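PDB 2QMA: diaminobutyrate-pyruvate transaminase and L-2,4-diaminobutyrate decarboxylase from Vibrio parahaemolyticus, which probably uses pyridoxal phosphate for transamination and carbon-carbon lyase chemistry, the crystallised C-terminal part being its glutamate decarboxylase-like domain. Local coordinates for residues V141-V146 against K158-F163; I319-H324 against A335-D340. All coordinates share one frame; numbering follows the deposited sequence.

Interaction 1 packs a helix on an outermost strand of the mixed sheet in the large domain of a fold-type I pyridoxal-phosphate enzyme; interaction 2 pairs two strands of that sheet. Following the chain, helix 136-152 comes first. A short connection leads to strand 160-164, and interaction 1 closes that loop. The chain then runs through most of the sheet before strand 318-322. Interaction 2 closes a second, separate loop, where strand 334-338 returns beside 318-322. The two loops follow in series; they neither nest nor cross. They meet in the sheet, because strand 334-338 lies between 318-322 and 160-164. Backbone bonds probably join D160 O to V338 N and I162 O to L336 N.

Interaction 1: residues V141-V146 against K158-F163; sequences VEQKVV and KADGIF. With EDO (1,2-ethanediol), chain C.
Helix 136-152 packs on strand 160-164, an outermost strand of the large mixed sheet, through E142, Q143, V145 and V146. The axes of segments 141-146 and 160-163 approach to 8.2 Å, at 127° between their directions. Q143 reaches the start of the strand. Its NE2 gives a nearly straight hydrogen bond to D160 OD1 (2.9 Å). This oxygen is met on its syn side, 30° out of the carboxylate plane, and lies in the plane of the Q143 amide. It also takes a weak bond from G161 N. A water lies within hydrogen-bonding distance of Q143 OE1 (3.0 Å) and G161 O (2.7 Å), and bridges them.

E142 extends its chain alongside F163, running the opposite way. Its OE2 accepts F163 N at 3.2 Å, from above the carboxylate plane, while OE1 forms a salt bridge with K373. Strand backbone and lysine thus hold the carboxylate. V145 crosses the F163 ring at its edge, with CG1 3.5 Å from CZ. CG1 of V146 is anti to the backbone N (chi1 165°) and presses on the backbone at G161 N, 3.3 Å away. Its CG2 turns to the ring edge, 4.0 Å from F163 CD1. K144 NZ hydrogen-bonds an ethanediol, probably from the crystallisation liquor, and N69 O of the second subunit. The whole is a helix-on-sheet packing at an edge strand.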
# COMPACT_ATOMS: atom_id res chain seq x y z
N VAL A 141 -13.34 -9.03 9.05
CA VAL A 141 -13.07 -7.74 9.71
C VAL A 141 -13.16 -6.61 8.70
O VAL A 141 -13.89 -5.65 8.93
CB VAL A 141 -11.71 -7.71 10.45
CG1 VAL A 141 -11.31 -6.29 10.89
CG2 VAL A 141 -11.75 -8.70 11.69
N GLU A 142 -12.41 -6.72 7.59
CA GLU A 142 -12.48 -5.72 6.51
C GLU A 142 -13.94 -5.50 6.03
O GLU A 142 -14.40 -4.34 5.92
CB GLU A 142 -11.57 -6.08 5.32
CG GLU A 142 -11.61 -4.92 4.32
CD GLU A 142 -10.59 -4.94 3.22
OE1 GLU A 142 -9.39 -5.20 3.48
OE2 GLU A 142 -11.01 -4.60 2.09
N GLN A 143 -14.67 -6.59 5.72
CA GLN A 143 -16.04 -6.40 5.24
C GLN A 143 -16.96 -5.70 6.29
O GLN A 143 -17.78 -4.86 5.95
CB GLN A 143 -16.67 -7.71 4.78
CG GLN A 143 -18.00 -7.47 4.01
CD GLN A 143 -17.81 -6.75 2.66
OE1 GLN A 143 -17.04 -7.19 1.82
NE2 GLN A 143 -18.53 -5.65 2.46
N LYS A 144 -16.80 -6.07 7.54
CA LYS A 144 -17.53 -5.47 8.67
C LYS A 144 -17.30 -3.94 8.70
O LYS A 144 -18.26 -3.17 8.83
CB LYS A 144 -17.03 -6.12 9.99
CG LYS A 144 -17.46 -5.44 11.30
CD LYS A 144 -18.97 -5.25 11.46
CE LYS A 144 -19.30 -4.93 12.93
NZ LYS A 144 -20.74 -4.50 13.16
N VAL A 145 -16.02 -3.54 8.63
CA VAL A 145 -15.64 -2.12 8.69
C VAL A 145 -16.20 -1.41 7.45
O VAL A 145 -16.73 -0.28 7.55
CB VAL A 145 -14.09 -1.94 8.76
CG1 VAL A 145 -13.68 -0.48 8.50
CG2 VAL A 145 -13.51 -2.45 10.07
N VAL A 146 -16.09 -2.08 6.29
CA VAL A 146 -16.64 -1.51 5.04
C VAL A 146 -18.16 -1.28 5.17
O VAL A 146 -18.69 -0.22 4.79
CB VAL A 146 -16.31 -2.39 3.79
CG1 VAL A 146 -17.21 -1.97 2.62
CG2 VAL A 146 -14.84 -2.17 3.36
N LYS A 158 -27.35 -1.16 -2.01
CA LYS A 158 -26.39 -1.81 -2.91
C LYS A 158 -24.92 -1.44 -2.69
O LYS A 158 -24.05 -1.91 -3.45
CB LYS A 158 -26.80 -1.55 -4.36
CG LYS A 158 -28.25 -1.90 -4.60
CD LYS A 158 -28.45 -2.31 -6.03
CE LYS A 158 -29.39 -1.35 -6.75
NZ LYS A 158 -29.85 -1.98 -8.02
N ALA A 159 -24.63 -0.65 -1.66
CA ALA A 159 -23.30 -0.07 -1.54
C ALA A 159 -22.28 -1.12 -1.08
O ALA A 159 -22.66 -2.17 -0.51
CB ALA A 159 -23.34 1.09 -0.62
N ASP A 160 -21.01 -0.86 -1.37
CA ASP A 160 -19.91 -1.72 -0.89
C ASP A 160 -18.63 -0.89 -0.97
O ASP A 160 -18.69 0.29 -1.34
CB ASP A 160 -19.82 -3.02 -1.71
CG ASP A 160 -19.04 -4.14 -1.02
OD1 ASP A 160 -18.58 -3.96 0.16
OD2 ASP A 160 -18.92 -5.21 -1.68
N GLY A 161 -17.49 -1.47 -0.60
CA GLY A 161 -16.25 -0.75 -0.62
C GLY A 161 -15.10 -1.73 -0.52
O GLY A 161 -15.32 -2.95 -0.37
N ILE A 162 -13.89 -1.22 -0.60
CA ILE A 162 -12.70 -2.00 -0.31
C ILE A 162 -11.63 -1.08 0.19
O ILE A 162 -11.53 0.08 -0.25
CB ILE A 162 -12.00 -2.63 -1.52
CG1 ILE A 162 -12.61 -2.20 -2.83
CG2 ILE A 162 -11.47 -4.12 -1.23
CD1 ILE A 162 -12.05 -0.84 -3.13
N PHE A 163 -10.74 -1.63 1.00
CA PHE A 163 -9.65 -0.83 1.52
C PHE A 163 -8.57 -0.71 0.47
O PHE A 163 -8.33 -1.65 -0.27
CB PHE A 163 -9.10 -1.45 2.81
CG PHE A 163 -9.77 -0.93 4.04
CD1 PHE A 163 -11.10 -1.25 4.32
CD2 PHE A 163 -9.05 -0.09 4.92
CE1 PHE A 163 -11.71 -0.76 5.50
CE2 PHE A 163 -9.64 0.38 6.12
CZ PHE A 163 -10.97 0.06 6.40
C1 EDO C . -22.85 -3.98 10.17
O1 EDO C . -22.18 -5.15 10.70
C2 EDO C . -22.01 -2.71 10.23
O2 EDO C . -21.56 -2.44 11.56
O HOH W 1 -15.91 -5.54 -0.43

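Interaction 2: residues I319-H324 against A335-D340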
# COMPACT_ATOMS: atom_id res chain seq x y z
N ILE A 319 -16.74 7.29 -3.34
CA ILE A 319 -16.20 8.15 -2.30
C ILE A 319 -14.87 7.60 -1.83
O ILE A 319 -14.78 6.42 -1.45
CB ILE A 319 -17.10 8.20 -1.08
CG1 ILE A 319 -18.54 8.68 -1.43
CG2 ILE A 319 -16.47 9.05 0.05
CD1 ILE A 319 -19.53 8.34 -0.36
N SER A 320 -13.85 8.45 -1.86
CA SER A 320 -12.62 8.07 -1.19
C SER A 320 -12.50 8.67 0.23
O SER A 320 -12.88 9.82 0.50
CB SER A 320 -11.39 8.22 -2.04
OG SER A 320 -11.17 9.52 -2.45
N VAL A 321 -12.06 7.83 1.14
CA VAL A 321 -11.98 8.11 2.57
C VAL A 321 -10.52 7.77 2.97
O VAL A 321 -10.05 6.67 2.69
CB VAL A 321 -12.96 7.21 3.41
CG1 VAL A 321 -12.89 7.61 4.89
CG2 VAL A 321 -14.39 7.25 2.89
N ASP A 322 -9.80 8.73 3.54
CA ASP A 322 -8.44 8.48 4.03
C ASP A 322 -8.41 8.48 5.53
O ASP A 322 -8.48 9.55 6.12
CB ASP A 322 -7.48 9.56 3.54
CG ASP A 322 -6.49 9.03 2.56
OD1 ASP A 322 -6.63 7.83 2.22
OD2 ASP A 322 -5.60 9.80 2.12
N PHE A 323 -8.31 7.30 6.13
CA PHE A 323 -8.25 7.18 7.58
C PHE A 323 -6.92 7.66 8.16
O PHE A 323 -6.86 8.04 9.33
CB PHE A 323 -8.51 5.75 8.01
CG PHE A 323 -9.81 5.20 7.52
CD1 PHE A 323 -11.00 5.60 8.10
CD2 PHE A 323 -9.83 4.30 6.45
CE1 PHE A 323 -12.21 5.11 7.63
CE2 PHE A 323 -11.02 3.81 5.96
CZ PHE A 323 -12.22 4.20 6.55
N HIS A 324 -5.87 7.65 7.35
CA HIS A 324 -4.59 8.07 7.82
C HIS A 324 -4.42 9.57 7.73
O HIS A 324 -3.33 10.07 7.86
CB HIS A 324 -3.41 7.31 7.17
CG HIS A 324 -3.38 7.37 5.68
ND1 HIS A 324 -3.19 8.55 4.98
CD2 HIS A 324 -3.45 6.39 4.75
CE1 HIS A 324 -3.15 8.29 3.68
NE2 HIS A 324 -3.32 6.99 3.52
N ALA A 335 -10.02 3.84 1.99
CA ALA A 335 -10.99 2.92 1.31
C ALA A 335 -11.66 3.69 0.20
O ALA A 335 -11.66 4.91 0.20
CB ALA A 335 -12.05 2.45 2.26
N LEU A 336 -12.25 2.94 -0.70
CA LEU A 336 -13.09 3.49 -1.71
C LEU A 336 -14.45 2.87 -1.54
O LEU A 336 -14.59 1.64 -1.60
CB LEU A 336 -12.57 3.13 -3.07
CG LEU A 336 -13.46 3.76 -4.18
CD1 LEU A 336 -13.10 5.27 -4.38
CD2 LEU A 336 -13.37 2.94 -5.43
N LEU A 337 -15.47 3.72 -1.37
CA LEU A 337 -16.85 3.24 -1.25
C LEU A 337 -17.58 3.51 -2.55
O LEU A 337 -17.31 4.52 -3.25
CB LEU A 337 -17.59 3.95 -0.10
CG LEU A 337 -16.83 3.98 1.25
CD1 LEU A 337 -17.69 4.76 2.24
CD2 LEU A 337 -16.55 2.53 1.77
N VAL A 338 -18.48 2.61 -2.88
CA VAL A 338 -19.35 2.81 -4.02
C VAL A 338 -20.82 2.61 -3.64
O VAL A 338 -21.15 1.77 -2.79
CB VAL A 338 -18.99 1.90 -5.29
CG1 VAL A 338 -17.52 2.20 -5.81
CG2 VAL A 338 -19.27 0.42 -5.04
N ASN A 339 -21.68 3.42 -4.25
CA ASN A 339 -23.09 3.32 -3.97
C ASN A 339 -23.73 2.08 -4.59
O ASN A 339 -24.73 1.57 -4.07
CB ASN A 339 -23.84 4.60 -4.42
CG ASN A 339 -24.53 5.31 -3.25
OD1 ASN A 339 -25.13 4.66 -2.37
ND2 ASN A 339 -24.46 6.66 -3.23
N ASP A 340 -23.14 1.57 -5.66
CA ASP A 340 -23.72 0.36 -6.32
C ASP A 340 -22.59 -0.62 -6.60
O ASP A 340 -21.80 -0.43 -7.52
CB ASP A 340 -24.40 0.77 -7.63
CG ASP A 340 -25.16 -0.37 -8.28
OD1 ASP A 340 -24.86 -1.55 -7.98
OD2 ASP A 340 -26.05 -0.08 -9.10
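I319 opens the pairing with L337. I319 N donates to L337 O, and L337 N returns a bond to I319 O, both at 2.8 Å. This makes an antiparallel hydrogen-bonded pair. I319 CB and L337 CB lie 4.4 Å apart on one face of the sheet. I319 O also receives a CA-H contact from L336, and L336 CD1 packs against this I319 O at 3.6 Å.

S320 faces L336 as a non-hydrogen-bonded pair, with both side chains on the other face. S320 CB is 4.1 Å from L336 CD1. The serine hydroxyl sits between the backbone N and the carbonyl carbon (chi1 61°), and OG is hydrogen-bonded to N171 on helix 167-187.

V321 restores the bonded pattern with A335. V321 N meets A335 O at 3.1 Å, and A335 N meets V321 O at 2.9 Å. CG2 of V321 reaches L337 CD1 on the face shared with I319. CG1 of V321 lies over one face of the F323 ring, offset toward the rim.

D322 forms a salt bridge with K325, the predicted cofactor lysine, which carries no cofactor here. F323 follows, with F323 CE2 4.1 Å from A335 CB. Its ring also meets those of F163 and F327.

The hairpin is placed between strand 290-295, beside S320, and strand 160-164, beside L336 and V338. Helix 167-187 packs on the S320 and L336 face, and L149 of helix 136-152 touches L337 and F323.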